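Local coordinates for DnaD domain protein (Enterococcus faecalis, PDB 2I5U) that is of unknown function but, as a DnaB/DnaD-family protein represented here by its DnaD domain, probably takes part in the initiation of DNA replication, at residues G14-S17 with S18-T22; T22-D25 with Y26-S29. All coordinates share one frame; numbering follows the deposited sequence. Where two conformers were deposited one is given.

Interaction 1: residues G14-S17 with S18-T22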
loop_
_atom_site.group_PDB
_atom_site.type_symbol
_atom_site.label_atom_id
_atom_site.label_comp_id
_atom_site.label_asym_id
_atom_site.label_seq_id
_atom_site.Cartn_x
_atom_site.Cartn_y
_atom_site.Cartn_z
ATOM N N GLY A 14 -12.624 -0.995 7.213
ATOM C CA GLY A 14 -13.353 0.229 7.533
ATOM C C GLY A 14 -13.037 1.344 6.567
ATOM O O GLY A 14 -12.411 1.148 5.519
ATOM N N LEU A 15 -13.446 2.555 6.936
ATOM C CA LEU A 15 -13.173 3.726 6.136
ATOM C C LEU A 15 -11.678 3.952 6.007
ATOM O O LEU A 15 -10.925 3.701 6.940
ATOM C CB LEU A 15 -13.783 4.967 6.790
ATOM C CG LEU A 15 -15.283 4.996 6.997
ATOM C CD1 LEU A 15 -15.700 6.266 7.779
ATOM C CD2 LEU A 15 -15.966 4.914 5.649
HETATM N N MSE A 16 -11.248 4.430 4.851
HETATM C CA MSE A 16 -9.874 4.890 4.690
HETATM C C MSE A 16 -9.714 6.245 5.376
HETATM O O MSE A 16 -10.328 7.214 4.980
HETATM C CB MSE A 16 -9.509 5.009 3.198
HETATM C CG MSE A 16 -8.247 5.740 2.910
HETATM SE SE MSE A 16 -6.861 4.629 3.421
HETATM C CE MSE A 16 -6.894 3.482 1.812
ATOM N N SER A 17 -8.905 6.287 6.420
ATOM C CA SER A 17 -8.682 7.532 7.139
ATOM C C SER A 17 -7.896 8.532 6.298
ATOM O O SER A 17 -7.171 8.161 5.366
ATOM C CB SER A 17 -7.971 7.273 8.459
ATOM O OG SER A 17 -6.596 7.041 8.284
ATOM N N SER A 18 -8.018 9.811 6.624
ATOM C CA SER A 18 -7.177 10.822 5.992
ATOM C C SER A 18 -5.681 10.524 6.188
ATOM O O SER A 18 -4.878 10.703 5.273
ATOM C CB SER A 18 -7.503 12.209 6.537
ATOM O OG SER A 18 -8.815 12.610 6.161
ATOM N N LYS A 19 -5.313 10.081 7.390
ATOM C CA LYS A 19 -3.924 9.770 7.702
ATOM C C LYS A 19 -3.379 8.642 6.827
ATOM O O LYS A 19 -2.280 8.723 6.290
ATOM C CB LYS A 19 -3.778 9.378 9.182
ATOM C CG LYS A 19 -2.323 9.066 9.611
ATOM C CD LYS A 19 -2.225 8.468 11.019
ATOM C CE LYS A 19 -0.737 8.249 11.405
ATOM N NZ LYS A 19 0.041 7.368 10.457
ATOM N N THR A 20 -4.180 7.593 6.680
ATOM C CA THR A 20 -3.745 6.431 5.942
ATOM C C THR A 20 -3.671 6.773 4.466
ATOM O O THR A 20 -2.746 6.321 3.784
ATOM C CB THR A 20 -4.668 5.227 6.212
ATOM O OG1 THR A 20 -4.689 4.967 7.616
ATOM C CG2 THR A 20 -4.189 3.963 5.398
HETATM N N MSE A 21 -4.583 7.606 3.954
HETATM C CA MSE A 21 -4.471 8.047 2.537
HETATM C C MSE A 21 -3.205 8.862 2.313
HETATM O O MSE A 21 -2.509 8.721 1.280
HETATM C CB MSE A 21 -5.689 8.844 2.072
HETATM C CG MSE A 21 -5.873 8.832 0.531
HETATM SE SE MSE A 21 -6.196 7.060 -0.311
HETATM C CE MSE A 21 -4.366 6.657 -0.839
ATOM N N THR A 22 -2.900 9.727 3.271
ATOM C CA THR A 22 -1.657 10.509 3.251
ATOM C C THR A 22 -0.470 9.561 3.213
ATOM O O THR A 22 0.457 9.747 2.437
ATOM C CB THR A 22 -1.558 11.423 4.492
ATOM O OG1 THR A 22 -2.644 12.370 4.465
ATOM C CG2 THR A 22 -0.227 12.131 4.540
HETATM O O HOH W 1 -7.418 4.217 7.793
#
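Met-16, a selenomethionine, lays its selenium against the methyl of Thr-20, with Met-16 SE 3.4 Å from Thr-20 CG2 and CB of the same threonine close behind. The two side chains cross at about a right angle. The chain of Met-16 starts with CG opposite the backbone N (chi1 167°) and then bends at both following torsions, which folds the selenium back over the first turn of the helix. Met-16 CG meets SE of Met-21, a second selenomethionine, at 4.0 Å, again roughly at right angles. Long, flexible and apolar, the Met-16 side chain can span from the loop to Thr-20 and Met-21 and also reach Ile-4, Arg-5 and Trp-8 of helix 2-9.

Helix 18-32 begins here, with Ser-17 at the N-cap. Serine is a common choice at this position because its short side chain can turn back toward the amides of the first turn. With chi1 at 78°, Ser-17 OG is wedged between its own backbone N and carbonyl carbon. Ser-17 OG thereby comes 3.0 Å from Thr-20 N and 2.9 Å from Thr-20 OG1. The carbonyl of Ser-17 opens the helical bonding: Met-21 N donates to Ser-17 O over 3.0 Å with a nearly straight N-H...O angle of 163°. A water adds a second connection across the cap, accepting from Ser-17 N and hydrogen-bonding to Thr-20 OG1 at 2.8 Å. Threonine has one apolar and one polar branch, and Thr-20 uses its methyl for the selenium and its hydroxyl for the water. The chain of Lys-19 runs out extended and bends at its last torsion, where NZ forms a salt bridge with Asp-23. Before the cap, Met-16 N is hydrogen-bonded to Glu-9 OE2, fastening the loop to helix 2-9.

Interaction 2: residues T22-D25 with Y26-S29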
loop_
_atom_site.group_PDB
_atom_site.type_symbol
_atom_site.label_atom_id
_atom_site.label_comp_id
_atom_site.label_asym_id
_atom_site.label_seq_id
_atom_site.Cartn_x
_atom_site.Cartn_y
_atom_site.Cartn_z
ATOM N N THR A 22 -2.900 9.727 3.271
ATOM C CA THR A 22 -1.657 10.509 3.251
ATOM C C THR A 22 -0.470 9.561 3.213
ATOM O O THR A 22 0.457 9.747 2.437
ATOM C CB THR A 22 -1.558 11.423 4.492
ATOM O OG1 THR A 22 -2.644 12.370 4.465
ATOM C CG2 THR A 22 -0.227 12.131 4.540
ATOM N N ASP A 23 -0.507 8.536 4.062
ATOM C CA ASP A 23 0.573 7.558 4.152
ATOM C C ASP A 23 0.769 6.817 2.845
ATOM O O ASP A 23 1.901 6.597 2.400
ATOM C CB ASP A 23 0.304 6.563 5.297
ATOM C CG ASP A 23 0.445 7.182 6.676
ATOM O OD1 ASP A 23 1.206 8.161 6.840
ATOM O OD2 ASP A 23 -0.197 6.695 7.624
ATOM N N PHE A 24 -0.324 6.422 2.214
ATOM C CA PHE A 24 -0.204 5.698 0.955
ATOM C C PHE A 24 0.254 6.623 -0.183
ATOM O O PHE A 24 0.987 6.178 -1.078
ATOM C CB PHE A 24 -1.499 4.946 0.610
ATOM C CG PHE A 24 -1.718 3.694 1.432
ATOM C CD1 PHE A 24 -0.689 2.807 1.720
ATOM C CD2 PHE A 24 -2.975 3.371 1.870
ATOM C CE1 PHE A 24 -0.925 1.633 2.463
ATOM C CE2 PHE A 24 -3.204 2.204 2.599
ATOM C CZ PHE A 24 -2.170 1.349 2.897
ATOM N N ASP A 25 -0.196 7.883 -0.187
ATOM C CA ASP A 25 0.289 8.863 -1.182
ATOM C C ASP A 25 1.799 9.000 -1.074
ATOM O O ASP A 25 2.517 9.053 -2.087
ATOM C CB ASP A 25 -0.323 10.254 -0.966
ATOM C CG ASP A 25 -1.735 10.380 -1.479
ATOM O OD1 ASP A 25 -2.138 9.564 -2.318
ATOM O OD2 ASP A 25 -2.429 11.352 -1.061
ATOM N N TYR A 26 2.281 9.053 0.157
ATOM C CA TYR A 26 3.707 9.191 0.424
ATOM C C TYR A 26 4.451 7.927 0.002
ATOM O O TYR A 26 5.554 8.006 -0.528
ATOM C CB TYR A 26 3.957 9.533 1.890
ATOM C CG TYR A 26 5.179 10.356 2.059
ATOM C CD1 TYR A 26 5.140 11.740 1.863
ATOM C CD2 TYR A 26 6.403 9.759 2.316
ATOM C CE1 TYR A 26 6.276 12.499 1.970
ATOM C CE2 TYR A 26 7.548 10.522 2.435
ATOM C CZ TYR A 26 7.470 11.886 2.257
ATOM O OH TYR A 26 8.593 12.663 2.340
ATOM N N TRP A 27 3.825 6.759 0.165
ATOM C CA TRP A 27 4.439 5.503 -0.265
ATOM C C TRP A 27 4.581 5.457 -1.772
ATOM O O TRP A 27 5.599 4.998 -2.282
ATOM C CB TRP A 27 3.615 4.296 0.209
ATOM C CG TRP A 27 4.105 3.728 1.492
ATOM C CD1 TRP A 27 3.438 3.663 2.695
ATOM C CD2 TRP A 27 5.365 3.120 1.698
ATOM N NE1 TRP A 27 4.229 3.058 3.630
ATOM C CE2 TRP A 27 5.424 2.720 3.046
ATOM C CE3 TRP A 27 6.479 2.905 0.874
ATOM C CZ2 TRP A 27 6.554 2.098 3.591
ATOM C CZ3 TRP A 27 7.594 2.278 1.406
ATOM C CH2 TRP A 27 7.626 1.892 2.761
ATOM N N ILE A 28 3.569 5.929 -2.489
ATOM C CA ILE A 28 3.645 5.989 -3.946
ATOM C C ILE A 28 4.826 6.876 -4.360
ATOM O O ILE A 28 5.627 6.496 -5.241
ATOM C CB ILE A 28 2.317 6.491 -4.578
ATOM C CG1 ILE A 28 1.224 5.433 -4.413
ATOM C CG2 ILE A 28 2.513 6.830 -6.061
ATOM C CD1 ILE A 28 -0.160 5.942 -4.732
ATOM N N SER A 29 4.954 8.034 -3.713
ATOM C CA SER A 29 6.073 8.947 -3.974
ATOM C C SER A 29 7.420 8.287 -3.690
ATOM O O SER A 29 8.396 8.476 -4.454
ATOM C CB SER A 29 5.926 10.211 -3.137
ATOM O OG SER A 29 4.874 11.020 -3.640
HETATM O O HOH W 2 1.778 10.413 -4.406
#
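Thr-22 O accepts a hydrogen bond from Tyr-26 N at 3.0 Å, one of four successive i to i+4 bonds of an amphipathic alpha-helix in this all-helical domain. Both residues lie on its exposed side, where the Thr-22 hydroxyl can turn back to hydrogen-bond with Ser-18 O and tyrosine can keep its own near solvent.

Asp-23 follows, and its carbonyl receives Trp-27 N at a more bent N-H...O angle of 144°. Asp-23 O also lies 3.3 Å from Trp-27 CD1, so the indole starts its course close against the backbone of the preceding turn.

Phe-24 turns into the core. Phe-24 CD1 meets CD1 of Trp-27 at 4.3 Å, the rings inclined obliquely, and large aromatic groups suit this face because three helices converge on it. Phe-24 packs on Ile-4, Ile-45 and Ile-63 and stacks edge-to-face with Tyr-60, while Trp-27 reaches Leu-67 of helix 60-73. Phe-24 O accepts from Ile-28 N and lies 3.4 Å from Ile-28 CG1; that side chain continues the apolar face toward Ala-41.

Asp-25 returns to the outer side, its side chain about 4 Å from a bound magnesium ion. Its carbonyl accepts from Ser-29 N. A water that hydrogen-bonds to Ser-29 OG also donates to Asp-25 O, with 2.8 Å between the water oxygen and Asp-25 O.

How the interactions relate
Running from the N terminus, the chain leaves helix 2-9, passes through a loop and enters helix 18-32 at interaction 1, which closes the small turn at the helix start. Interaction 2 follows directly along the same helix and closes no loop of its own. The two are consecutive: they neither nest nor cross, and Thr-22 ends one and begins the other. Their centres are 11 Å apart, yet they meet through side chains, Met-16 CE packing 3.9 Å from Phe-24 CD2. Interaction 1 ties the loop and helix start to helix 2-9; interaction 2 adds helices 38-55 and 60-73 while keeping hold of helix 2-9 through Ile-4, which touches both Met-16 and Phe-24.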